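Side-chain contacts in oxidoreductase, Gfo/Idh/MocA family (Pseudomonas syringae pv. tomato, PDB 3DTY), which probably catalyses NAD(P)-dependent oxidation or reduction of a substrate not yet identified, as in other Gfo/Idh/MocA enzymes, and binds magnesium: residues 13-18 with 336-341; 150-155 with 358-363. All coordinates share one frame; numbering follows the deposited sequence.

Contact 1 of 2, residues 13-18 with 336-341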
loop_
_atom_site.group_PDB
_atom_site.type_symbol
_atom_site.label_atom_id
_atom_site.label_comp_id
_atom_site.label_asym_id
_atom_site.label_seq_id
_atom_site.Cartn_x
_atom_site.Cartn_y
_atom_site.Cartn_z
ATOM N N ILE A 13 28.581 -30.675 4.542
ATOM C CA ILE A 13 28.191 -31.858 3.791
ATOM C C ILE A 13 28.820 -31.861 2.391
ATOM O O ILE A 13 28.665 -30.905 1.626
ATOM C CB ILE A 13 26.657 -31.934 3.686
ATOM C CG1 ILE A 13 26.057 -31.943 5.098
ATOM C CG2 ILE A 13 26.240 -33.183 2.913
ATOM C CD1 ILE A 13 24.532 -31.972 5.131
ATOM N N ARG A 14 29.553 -32.928 2.074
ATOM C CA ARG A 14 30.195 -33.057 0.767
ATOM C C ARG A 14 29.075 -33.039 -0.260
ATOM O O ARG A 14 28.259 -33.962 -0.343
ATOM C CB ARG A 14 31.021 -34.347 0.707
ATOM C CG ARG A 14 32.227 -34.317 1.659
ATOM C CD ARG A 14 33.129 -35.539 1.497
ATOM N NE ARG A 14 32.435 -36.790 1.786
ATOM C CZ ARG A 14 32.158 -37.237 3.007
ATOM N NH1 ARG A 14 32.517 -36.540 4.075
ATOM N NH2 ARG A 14 31.514 -38.385 3.158
ATOM N N TRP A 15 29.067 -31.970 -1.049
ATOM C CA TRP A 15 28.006 -31.708 -2.007
ATOM C C TRP A 15 28.405 -31.610 -3.475
ATOM O O TRP A 15 29.552 -31.312 -3.812
ATOM C CB TRP A 15 27.334 -30.413 -1.546
ATOM C CG TRP A 15 26.120 -30.002 -2.263
ATOM C CD1 TRP A 15 24.952 -30.699 -2.380
ATOM C CD2 TRP A 15 25.907 -28.744 -2.898
ATOM N NE1 TRP A 15 24.018 -29.944 -3.048
ATOM C CE2 TRP A 15 24.579 -28.738 -3.378
ATOM C CE3 TRP A 15 26.712 -27.614 -3.108
ATOM C CZ2 TRP A 15 24.033 -27.648 -4.054
ATOM C CZ3 TRP A 15 26.165 -26.524 -3.782
ATOM C CH2 TRP A 15 24.837 -26.552 -4.247
ATOM N N ALA A 16 27.428 -31.860 -4.343
ATOM C CA ALA A 16 27.614 -31.796 -5.783
ATOM C C ALA A 16 26.338 -31.301 -6.459
ATOM O O ALA A 16 25.266 -31.275 -5.859
ATOM C CB ALA A 16 27.976 -33.168 -6.332
HETATM N N MSE A 17 26.477 -30.894 -7.714
HETATM C CA MSE A 17 25.352 -30.432 -8.503
HETATM C C MSE A 17 25.378 -31.096 -9.875
HETATM O O MSE A 17 26.440 -31.415 -10.415
HETATM C CB MSE A 17 25.387 -28.906 -8.692
HETATM C CG MSE A 17 24.774 -28.112 -7.556
HETATM SE SE MSE A 17 24.277 -26.287 -8.071
HETATM C CE MSE A 17 22.463 -26.628 -8.636
ATOM N N VAL A 18 24.192 -31.316 -10.419
ATOM C CA VAL A 18 24.034 -31.887 -11.740
ATOM C C VAL A 18 23.370 -30.739 -12.477
ATOM O O VAL A 18 22.262 -30.327 -12.120
ATOM C CB VAL A 18 23.111 -33.114 -11.708
ATOM C CG1 VAL A 18 22.899 -33.647 -13.126
ATOM C CG2 VAL A 18 23.725 -34.181 -10.822
ATOM N N ASN A 336 17.595 -20.848 4.244
ATOM C CA ASN A 336 16.865 -21.445 5.363
ATOM C C ASN A 336 16.370 -22.834 4.962
ATOM O O ASN A 336 16.347 -23.769 5.772
ATOM C CB ASN A 336 15.666 -20.572 5.764
ATOM C CG ASN A 336 16.084 -19.219 6.336
ATOM O OD1 ASN A 336 17.199 -19.059 6.838
ATOM N ND2 ASN A 336 15.175 -18.243 6.281
ATOM N N LEU A 337 15.969 -22.962 3.705
ATOM C CA LEU A 337 15.484 -24.234 3.196
ATOM C C LEU A 337 16.628 -25.239 3.146
ATOM O O LEU A 337 16.528 -26.335 3.696
ATOM C CB LEU A 337 14.896 -24.057 1.798
ATOM C CG LEU A 337 14.325 -25.328 1.164
ATOM C CD1 LEU A 337 13.089 -25.760 1.921
ATOM C CD2 LEU A 337 13.977 -25.071 -0.291
ATOM N N TYR A 338 17.718 -24.867 2.482
ATOM C CA TYR A 338 18.860 -25.766 2.378
ATOM C C TYR A 338 19.388 -26.187 3.748
ATOM O O TYR A 338 19.924 -27.282 3.901
ATOM C CB TYR A 338 19.990 -25.126 1.570
ATOM C CG TYR A 338 20.074 -25.639 0.146
ATOM C CD1 TYR A 338 19.347 -25.042 -0.885
ATOM C CD2 TYR A 338 20.868 -26.738 -0.164
ATOM C CE1 TYR A 338 19.418 -25.537 -2.205
ATOM C CE2 TYR A 338 20.943 -27.237 -1.462
ATOM C CZ TYR A 338 20.223 -26.637 -2.476
ATOM O OH TYR A 338 20.319 -27.154 -3.751
ATOM N N TYR A 339 19.242 -25.312 4.736
ATOM C CA TYR A 339 19.700 -25.622 6.079
ATOM C C TYR A 339 18.849 -26.749 6.655
ATOM O O TYR A 339 19.358 -27.614 7.362
ATOM C CB TYR A 339 19.612 -24.391 6.982
ATOM C CG TYR A 339 20.132 -24.632 8.383
ATOM C CD1 TYR A 339 21.474 -24.935 8.602
ATOM C CD2 TYR A 339 19.279 -24.567 9.489
ATOM C CE1 TYR A 339 21.954 -25.167 9.887
ATOM C CE2 TYR A 339 19.750 -24.798 10.776
ATOM C CZ TYR A 339 21.087 -25.099 10.967
ATOM O OH TYR A 339 21.556 -25.348 12.234
ATOM N N ARG A 340 17.554 -26.734 6.353
ATOM C CA ARG A 340 16.661 -27.776 6.844
ATOM C C ARG A 340 16.953 -29.078 6.122
ATOM O O ARG A 340 16.875 -30.152 6.714
ATOM C CB ARG A 340 15.200 -27.371 6.654
ATOM C CG ARG A 340 14.779 -26.292 7.622
ATOM C CD ARG A 340 13.378 -25.818 7.362
ATOM N NE ARG A 340 13.068 -24.646 8.176
ATOM C CZ ARG A 340 11.978 -23.904 8.020
ATOM N NH1 ARG A 340 11.095 -24.216 7.080
ATOM N NH2 ARG A 340 11.777 -22.847 8.799
ATOM N N PHE A 341 17.286 -28.977 4.840
ATOM C CA PHE A 341 17.630 -30.155 4.067
ATOM C C PHE A 341 18.820 -30.819 4.780
ATOM O O PHE A 341 18.844 -32.031 4.972
ATOM C CB PHE A 341 18.028 -29.766 2.635
ATOM C CG PHE A 341 16.873 -29.331 1.763
ATOM C CD1 PHE A 341 15.594 -29.855 1.953
ATOM C CD2 PHE A 341 17.083 -28.445 0.707
ATOM C CE1 PHE A 341 14.544 -29.506 1.100
ATOM C CE2 PHE A 341 16.041 -28.090 -0.153
ATOM C CZ PHE A 341 14.769 -28.620 0.042
#
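Tyr-338 reaches out from helix 330-349 to meet Trp-15 on strand 13-17, an interior strand of the parallel Rossmann sheet, between 40-46 and 88-92, and the two side chains cross at about a right angle. The pair is an example of how two aromatic side chains, with polar neighbours, join a late helix of the chain to the sheet of the dinucleotide-binding fold. Followed outward, Tyr-338 leaves its helix through CB, which points toward the strand, and the ring then passes against Ala-33 and Ala-34 of helix 27-35. Over one face lies CD2 of Phe-341, about one turn further along the same helix, 4.1 Å above the plane of the Tyr-338 ring and displaced toward its rim. Farther out, CE2 of Tyr-338 comes 4.1 Å from CZ2 of Trp-15, an apolar touch. At the tip, OH of Tyr-338 lies 3.8 Å from that same CZ2 of Trp-15. The six-membered ring of Trp-15 and the Tyr-338 ring have centroids 5.9 Å apart and planes inclined at 80°, an oblique arrangement. Trp-15 gets there with CG opposite its backbone N (chi1 -173°), and Phe-40 meets its ring as well. The polar ends are satisfied by neighbours outside the pair: the phenol OH of Tyr-338 is hydrogen-bonded to ND1 of His-30 and to OG of Ser-90, and the indole N-H of Trp-15 donates to that same OG. The chemistry therefore implies a buried aromatic contact without unmet polar ends, Ser-90 linking the two residues and His-30 further anchoring the phenol.

Contact 2 of 2, residues 150-155 with 358-363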
loop_
_atom_site.group_PDB
_atom_site.type_symbol
_atom_site.label_atom_id
_atom_site.label_comp_id
_atom_site.label_asym_id
_atom_site.label_seq_id
_atom_site.Cartn_x
_atom_site.Cartn_y
_atom_site.Cartn_z
ATOM N N LEU A 150 7.842 -15.751 8.090
ATOM C CA LEU A 150 6.433 -15.499 8.340
ATOM C C LEU A 150 5.523 -16.670 7.953
ATOM O O LEU A 150 4.406 -16.792 8.469
ATOM C CB LEU A 150 6.015 -14.194 7.669
ATOM C CG LEU A 150 6.659 -12.985 8.382
ATOM C CD1 LEU A 150 6.305 -11.700 7.671
ATOM C CD2 LEU A 150 6.186 -12.930 9.847
ATOM N N ILE A 151 5.999 -17.545 7.070
ATOM C CA ILE A 151 5.202 -18.707 6.706
ATOM C C ILE A 151 5.055 -19.565 7.970
ATOM O O ILE A 151 3.992 -20.135 8.222
ATOM C CB ILE A 151 5.876 -19.561 5.594
ATOM C CG1 ILE A 151 6.087 -18.719 4.329
ATOM C CG2 ILE A 151 5.006 -20.782 5.278
ATOM C CD1 ILE A 151 4.804 -18.116 3.757
ATOM N N GLU A 152 6.127 -19.658 8.760
ATOM C CA GLU A 152 6.093 -20.432 10.006
ATOM C C GLU A 152 5.187 -19.740 11.016
ATOM O O GLU A 152 4.491 -20.398 11.795
ATOM C CB GLU A 152 7.486 -20.567 10.630
ATOM C CG GLU A 152 8.426 -21.553 9.960
ATOM C CD GLU A 152 7.868 -22.965 9.887
ATOM O OE1 GLU A 152 7.092 -23.359 10.791
ATOM O OE2 GLU A 152 8.222 -23.682 8.926
ATOM N N GLN A 153 5.211 -18.410 11.017
ATOM C CA GLN A 153 4.380 -17.647 11.938
ATOM C C GLN A 153 2.916 -17.985 11.690
ATOM O O GLN A 153 2.161 -18.237 12.620
ATOM C CB GLN A 153 4.610 -16.148 11.753
ATOM C CG GLN A 153 3.750 -15.266 12.666
ATOM C CD GLN A 153 3.964 -15.549 14.145
ATOM O OE1 GLN A 153 5.001 -16.082 14.551
ATOM N NE2 GLN A 153 2.991 -15.168 14.961
ATOM N N ALA A 154 2.529 -17.989 10.418
ATOM C CA ALA A 154 1.163 -18.308 10.022
ATOM C C ALA A 154 0.791 -19.724 10.484
ATOM O O ALA A 154 -0.304 -19.953 11.000
ATOM C CB ALA A 154 1.031 -18.202 8.506
ATOM N N ARG A 155 1.706 -20.668 10.291
ATOM C CA ARG A 155 1.464 -22.049 10.702
ATOM C C ARG A 155 1.151 -22.096 12.195
ATOM O O ARG A 155 0.175 -22.726 12.614
ATOM C CB ARG A 155 2.690 -22.923 10.414
ATOM C CG ARG A 155 2.560 -24.386 10.873
ATOM C CD ARG A 155 3.846 -25.141 10.559
ATOM N NE ARG A 155 3.905 -26.462 11.182
ATOM C CZ ARG A 155 3.816 -27.619 10.526
ATOM N NH1 ARG A 155 3.660 -27.641 9.204
ATOM N NH2 ARG A 155 3.895 -28.759 11.199
ATOM N N ALA A 358 10.842 -33.645 13.392
ATOM C CA ALA A 358 10.849 -32.291 13.927
ATOM C C ALA A 358 11.372 -31.286 12.901
ATOM O O ALA A 358 11.318 -30.079 13.130
ATOM C CB ALA A 358 11.695 -32.235 15.184
ATOM N N VAL A 359 11.883 -31.783 11.776
ATOM C CA VAL A 359 12.403 -30.909 10.726
ATOM C C VAL A 359 11.328 -30.669 9.671
ATOM O O VAL A 359 10.993 -31.568 8.897
ATOM C CB VAL A 359 13.641 -31.527 10.039
ATOM C CG1 VAL A 359 14.166 -30.584 8.967
ATOM C CG2 VAL A 359 14.713 -31.821 11.070
ATOM N N ARG A 360 10.787 -29.453 9.651
ATOM C CA ARG A 360 9.740 -29.081 8.703
ATOM C C ARG A 360 10.385 -28.655 7.392
ATOM O O ARG A 360 10.923 -27.552 7.288
ATOM C CB ARG A 360 8.927 -27.913 9.263
ATOM C CG ARG A 360 7.418 -28.034 9.128
ATOM C CD ARG A 360 6.744 -26.800 9.727
ATOM N NE ARG A 360 7.410 -26.380 10.959
ATOM C CZ ARG A 360 7.197 -26.914 12.158
ATOM N NH1 ARG A 360 6.317 -27.898 12.309
ATOM N NH2 ARG A 360 7.890 -26.480 13.202
ATOM N N TYR A 361 10.330 -29.522 6.391
ATOM C CA TYR A 361 10.932 -29.208 5.104
ATOM C C TYR A 361 10.190 -29.924 3.987
ATOM O O TYR A 361 9.531 -30.940 4.215
ATOM C CB TYR A 361 12.398 -29.649 5.087
ATOM C CG TYR A 361 12.596 -31.142 4.920
ATOM C CD1 TYR A 361 13.071 -31.673 3.718
ATOM C CD2 TYR A 361 12.295 -32.029 5.958
ATOM C CE1 TYR A 361 13.241 -33.051 3.553
ATOM C CE2 TYR A 361 12.459 -33.407 5.803
ATOM C CZ TYR A 361 12.932 -33.907 4.596
ATOM O OH TYR A 361 13.077 -35.266 4.432
ATOM N N PRO A 362 10.279 -29.392 2.761
ATOM C CA PRO A 362 9.603 -30.031 1.634
ATOM C C PRO A 362 10.425 -31.255 1.234
ATOM O O PRO A 362 11.432 -31.128 0.534
ATOM C CB PRO A 362 9.616 -28.946 0.565
ATOM C CG PRO A 362 10.902 -28.221 0.840
ATOM C CD PRO A 362 10.916 -28.126 2.356
ATOM N N GLY A 363 9.998 -32.430 1.700
ATOM C CA GLY A 363 10.700 -33.666 1.394
ATOM C C GLY A 363 9.982 -34.530 0.366
ATOM O O GLY A 363 9.120 -34.044 -0.367
#
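The backbones stay well apart, the nearest pair of CA atoms being those of Glu-152 and Arg-360 at 9.5 Å, and long side chains bridge the interval. In this protein of the Gfo/Idh/MocA fold, with its C-terminal alpha/beta domain, a salt bridge joins helix 149-159 to the segment 358-363, which links helices 353-357 and 364-382 and ends with Gly-363 as the N-cap of the latter. NE of Arg-360 lies 3.0 Å from OE1 of Glu-152, whereas OE2 of Glu-152 is 3.5 Å from the same NE, so the carboxylate is approached unequally. Its plane and that of the Arg-360 guanidinium are 47° apart, so the two groups are not coplanar. About one turn along the helix, Arg-155 runs extended from CG to NE toward Arg-360. NH2 of Arg-155 and NH1 of Arg-360, both donors of like charge, are modelled 2.8 Å apart without a bond, and CD of Arg-360 sits only 3.1 Å from CZ of Arg-155; this overlap makes the positions of both ends, and the finer geometry of Arg-360, doubtful. A weak, long ion pair with Arg-340 gives Glu-152 a second cationic neighbour, while NH1 of Arg-155 is hydrogen-bonded to the backbone O of Val-217.

Overall arrangement
Contacts 1 and 2 have centres about 17 Å apart, and their segments alternate along the chain: 13-18, 150-155, 336-341, 358-363. Contact 1 joins the parallel Rossmann sheet to helix 330-349, in the C-terminal part of the chain; contact 2 packs helix 149-159 against the loop before helix 364-382. Helix 330-349 connects them, for Leu-337 packs on Pro-362 and the backbone O of Arg-340 lies 3.6 Å from CG1 of Val-359. One helix is thus engaged with the nucleotide-binding sheet and with contact 2. Both contacts lie away from the magnesium site at Glu-123 and Asn-127, which is consistent with structural packing.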